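Local coordinates for GTPase activator-like protein (Chaetomium thermophilum, PDB 5HIU) that probably serves as a GTPase activator as full-length TSC2, of which this chain is the all-helical N-terminal part, at residues L323-T326 and A327-Y331; V334-S337 and L338-G342. One frame throughout, in Å; residues are numbered along the deposited sequence.

Contact 1. Residues L323-T326 and A327-Y331; sequences LRKT and AEKGY
The carbonyl O of Thr326 faces back into a tight turn, where it takes a weak hydrogen bond from the backbone N of Tyr331 at 3.4 Å, while Ala327, Glu328 and Lys329 turn with helical backbone angles. Thr326 OG1 receives the backbone N-H of Lys329 at 3.3 Å in a nearly straight bond, much as a threonine N-cap holds a helix start, though no regular helix follows; a short hydroxyl residue suits this task. Past this bond the extended chain of Lys329 crosses OG1. Gly330 suits the exit of the turn because its positive phi, 105°, would press a side chain against the preceding carbonyl. Lys325 lays its methylene chain over one face of the Tyr331 ring: CG stands 3.5 Å from the ring centroid, a CH-pi contact only 12° off the ring normal. The bend at chi2 (-59°) keeps CD over the ring too, and NZ ends 4.1 Å from Tyr331 OH. A lysine fits here, apolar along its methylene chain and charged at its end. The turn lies at the surface between helix 302-322 and helix 336-348, and Lys325 and Tyr331 both rest on Trp270 of helix 266-277.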
# COMPACT_ATOMS: atom_id res chain seq x y z
N LEU A 323 -21.07 0.16 0.41
CA LEU A 323 -22.53 0.28 0.38
C LEU A 323 -23.16 0.95 1.60
O LEU A 323 -24.35 1.23 1.58
CB LEU A 323 -23.16 -1.09 0.22
CG LEU A 323 -23.02 -1.68 -1.18
CD1 LEU A 323 -23.18 -3.19 -1.12
CD2 LEU A 323 -24.04 -1.08 -2.13
N ARG A 324 -22.42 1.20 2.67
CA ARG A 324 -22.95 2.00 3.78
C ARG A 324 -22.80 3.50 3.51
O ARG A 324 -23.25 4.33 4.32
CB ARG A 324 -22.22 1.69 5.07
CG ARG A 324 -22.12 0.22 5.42
CD ARG A 324 -21.36 0.13 6.73
NE ARG A 324 -21.12 -1.26 7.10
CZ ARG A 324 -22.06 -2.07 7.58
NH1 ARG A 324 -23.30 -1.64 7.76
NH2 ARG A 324 -21.74 -3.33 7.89
N LYS A 325 -22.17 3.85 2.40
CA LYS A 325 -21.91 5.24 2.10
C LYS A 325 -22.97 5.88 1.21
O LYS A 325 -23.81 5.20 0.61
CB LYS A 325 -20.53 5.38 1.48
CG LYS A 325 -19.43 4.70 2.28
CD LYS A 325 -19.31 5.24 3.70
CE LYS A 325 -18.23 4.47 4.43
NZ LYS A 325 -17.93 5.06 5.75
N THR A 326 -22.91 7.21 1.16
CA THR A 326 -23.91 8.07 0.51
C THR A 326 -23.24 9.10 -0.40
O THR A 326 -22.15 9.58 -0.08
CB THR A 326 -24.70 8.90 1.55
OG1 THR A 326 -23.78 9.74 2.26
CG2 THR A 326 -25.44 7.98 2.53
N ALA A 327 -23.90 9.46 -1.49
CA ALA A 327 -23.37 10.44 -2.46
C ALA A 327 -22.86 11.73 -1.80
O ALA A 327 -21.88 12.31 -2.26
CB ALA A 327 -24.43 10.78 -3.50
N GLU A 328 -23.54 12.15 -0.73
CA GLU A 328 -23.18 13.35 0.04
C GLU A 328 -21.84 13.18 0.73
O GLU A 328 -20.98 14.07 0.65
CB GLU A 328 -24.24 13.65 1.10
CG GLU A 328 -25.60 14.02 0.53
CD GLU A 328 -26.75 13.36 1.27
OE1 GLU A 328 -26.67 12.13 1.52
OE2 GLU A 328 -27.74 14.06 1.59
N LYS A 329 -21.66 12.05 1.40
CA LYS A 329 -20.36 11.72 2.00
C LYS A 329 -19.25 11.67 0.93
O LYS A 329 -18.06 11.65 1.25
CB LYS A 329 -20.43 10.39 2.75
CG LYS A 329 -21.27 10.40 4.02
CD LYS A 329 -21.50 8.99 4.53
CE LYS A 329 -22.59 8.93 5.59
NZ LYS A 329 -22.79 7.52 6.03
N GLY A 330 -19.67 11.66 -0.34
CA GLY A 330 -18.77 11.79 -1.48
C GLY A 330 -18.53 10.48 -2.19
O GLY A 330 -17.76 10.43 -3.14
N TYR A 331 -19.20 9.41 -1.73
CA TYR A 331 -18.93 8.05 -2.21
C TYR A 331 -19.81 7.70 -3.39
O TYR A 331 -20.96 8.12 -3.45
CB TYR A 331 -19.15 7.03 -1.08
CG TYR A 331 -18.19 7.15 0.09
CD1 TYR A 331 -18.42 8.06 1.11
CD2 TYR A 331 -17.07 6.33 0.19
CE1 TYR A 331 -17.55 8.17 2.20
CE2 TYR A 331 -16.19 6.42 1.27
CZ TYR A 331 -16.43 7.35 2.27
OH TYR A 331 -15.58 7.45 3.35

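Contact 2. Residues V334-S337 and L338-G342; sequences VPLS and LLVGG
Pro335 and Leu338 meet at the start of helix 336-348, and the backbone bonds around them set its first turn. The O of Pro335 accepts the N-H of Leu339 at 2.9 Å. Leu336 O takes the N-H of Val340, also at 2.9 Å and close to straight (171°), and Ser337 O that of Gly341 at 2.7 Å. All three are the i to i+4 bonds of an alpha helix. Pro335 occupies the N-cap position, where a proline fits well: its ring locks the backbone, and its missing N-H costs nothing before the helical bonding begins. Ser337, on the solvent side of the first turn, carries a small polar side chain that suits a surface position.

In the array of helices that makes up this chain, the start of helix 336-348 packs on helices 281-294 and 383-391 through apolar side chains, and the remaining contacts within it are apolar too. The ring of Pro335 lies against Leu338, its CB 3.6 Å from Leu338 CD2, and both residues rest on Leu290 of helix 281-294. Leu336 and Val340, one helical turn apart, run alongside each other in the same direction, with Leu336 CD1 4.0 Å from Val340 CG2. With chi1 at -175°, Leu336 swings its CG opposite the backbone N, and the end of a side chain that starts out away from the later turn comes back to the valine; this pair packs on Ile385 of helix 383-391. Just before the helix, Val334 CG1 approaches Leu339 CB at 4.1 Å, the branched valine crossing the base of the buried leucine.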
# COMPACT_ATOMS: atom_id res chain seq x y z
N VAL A 334 -23.68 2.25 -5.97
CA VAL A 334 -23.55 0.99 -6.67
C VAL A 334 -24.89 0.60 -7.30
O VAL A 334 -25.94 0.77 -6.67
CB VAL A 334 -23.11 -0.12 -5.70
CG1 VAL A 334 -23.04 -1.45 -6.41
CG2 VAL A 334 -21.76 0.22 -5.08
N PRO A 335 -24.87 0.06 -8.53
CA PRO A 335 -26.13 -0.40 -9.14
C PRO A 335 -26.66 -1.67 -8.51
O PRO A 335 -25.92 -2.65 -8.37
CB PRO A 335 -25.76 -0.67 -10.61
CG PRO A 335 -24.30 -0.42 -10.76
CD PRO A 335 -23.71 -0.13 -9.41
N LEU A 336 -27.92 -1.66 -8.12
CA LEU A 336 -28.46 -2.83 -7.46
C LEU A 336 -28.47 -4.01 -8.42
O LEU A 336 -28.03 -5.10 -8.07
CB LEU A 336 -29.85 -2.56 -6.95
CG LEU A 336 -30.43 -3.73 -6.14
CD1 LEU A 336 -29.54 -3.99 -4.92
CD2 LEU A 336 -31.87 -3.45 -5.74
N SER A 337 -28.99 -3.78 -9.63
CA SER A 337 -29.06 -4.82 -10.65
C SER A 337 -27.71 -5.50 -10.82
O SER A 337 -27.59 -6.71 -10.56
CB SER A 337 -29.52 -4.20 -11.97
OG SER A 337 -28.89 -2.94 -12.16
N LEU A 338 -26.70 -4.72 -11.22
CA LEU A 338 -25.30 -5.19 -11.32
C LEU A 338 -24.85 -5.94 -10.07
O LEU A 338 -24.40 -7.08 -10.14
CB LEU A 338 -24.34 -4.01 -11.52
CG LEU A 338 -24.03 -3.40 -12.89
CD1 LEU A 338 -23.56 -4.51 -13.82
CD2 LEU A 338 -25.20 -2.64 -13.51
N LEU A 339 -24.98 -5.29 -8.91
CA LEU A 339 -24.53 -5.90 -7.67
C LEU A 339 -25.07 -7.29 -7.57
O LEU A 339 -24.32 -8.24 -7.38
CB LEU A 339 -24.97 -5.08 -6.46
CG LEU A 339 -24.42 -5.57 -5.12
CD1 LEU A 339 -22.89 -5.64 -5.13
CD2 LEU A 339 -24.90 -4.67 -3.99
N VAL A 340 -26.37 -7.41 -7.73
CA VAL A 340 -27.07 -8.69 -7.60
C VAL A 340 -26.63 -9.63 -8.71
O VAL A 340 -26.45 -10.83 -8.47
CB VAL A 340 -28.60 -8.49 -7.60
CG1 VAL A 340 -29.34 -9.81 -7.50
CG2 VAL A 340 -28.99 -7.60 -6.44
N GLY A 341 -26.45 -9.09 -9.92
CA GLY A 341 -25.90 -9.86 -11.03
C GLY A 341 -24.57 -10.46 -10.65
O GLY A 341 -24.33 -11.66 -10.86
N GLY A 342 -23.70 -9.63 -10.07
CA GLY A 342 -22.41 -10.06 -9.55
C GLY A 342 -22.53 -11.08 -8.42
O GLY A 342 -21.80 -12.07 -8.39

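Both contacts are local and lie toward the surface, their centres about 17 Å apart, on one continuous run from the end of helix 302-322 into helix 336-348. Contact 1 is a loop with no buried touching residue, held by a threonine hydroxyl, one weak backbone bond and a lysine over an aromatic ring. Contact 2, at a helix start, relies on regular backbone bonds and mainly apolar side-chain contacts, and includes the buried Leu339. They differ in neighbours too: helix 266-277 lies beside the first, helices 281-294 and 383-391 beside the second. Leu323, which takes no part in contact 1 itself, packs on contact 2, its CD1 3.7 Å from Leu339 CD2 and its CD2 3.8 Å from Val334 CB.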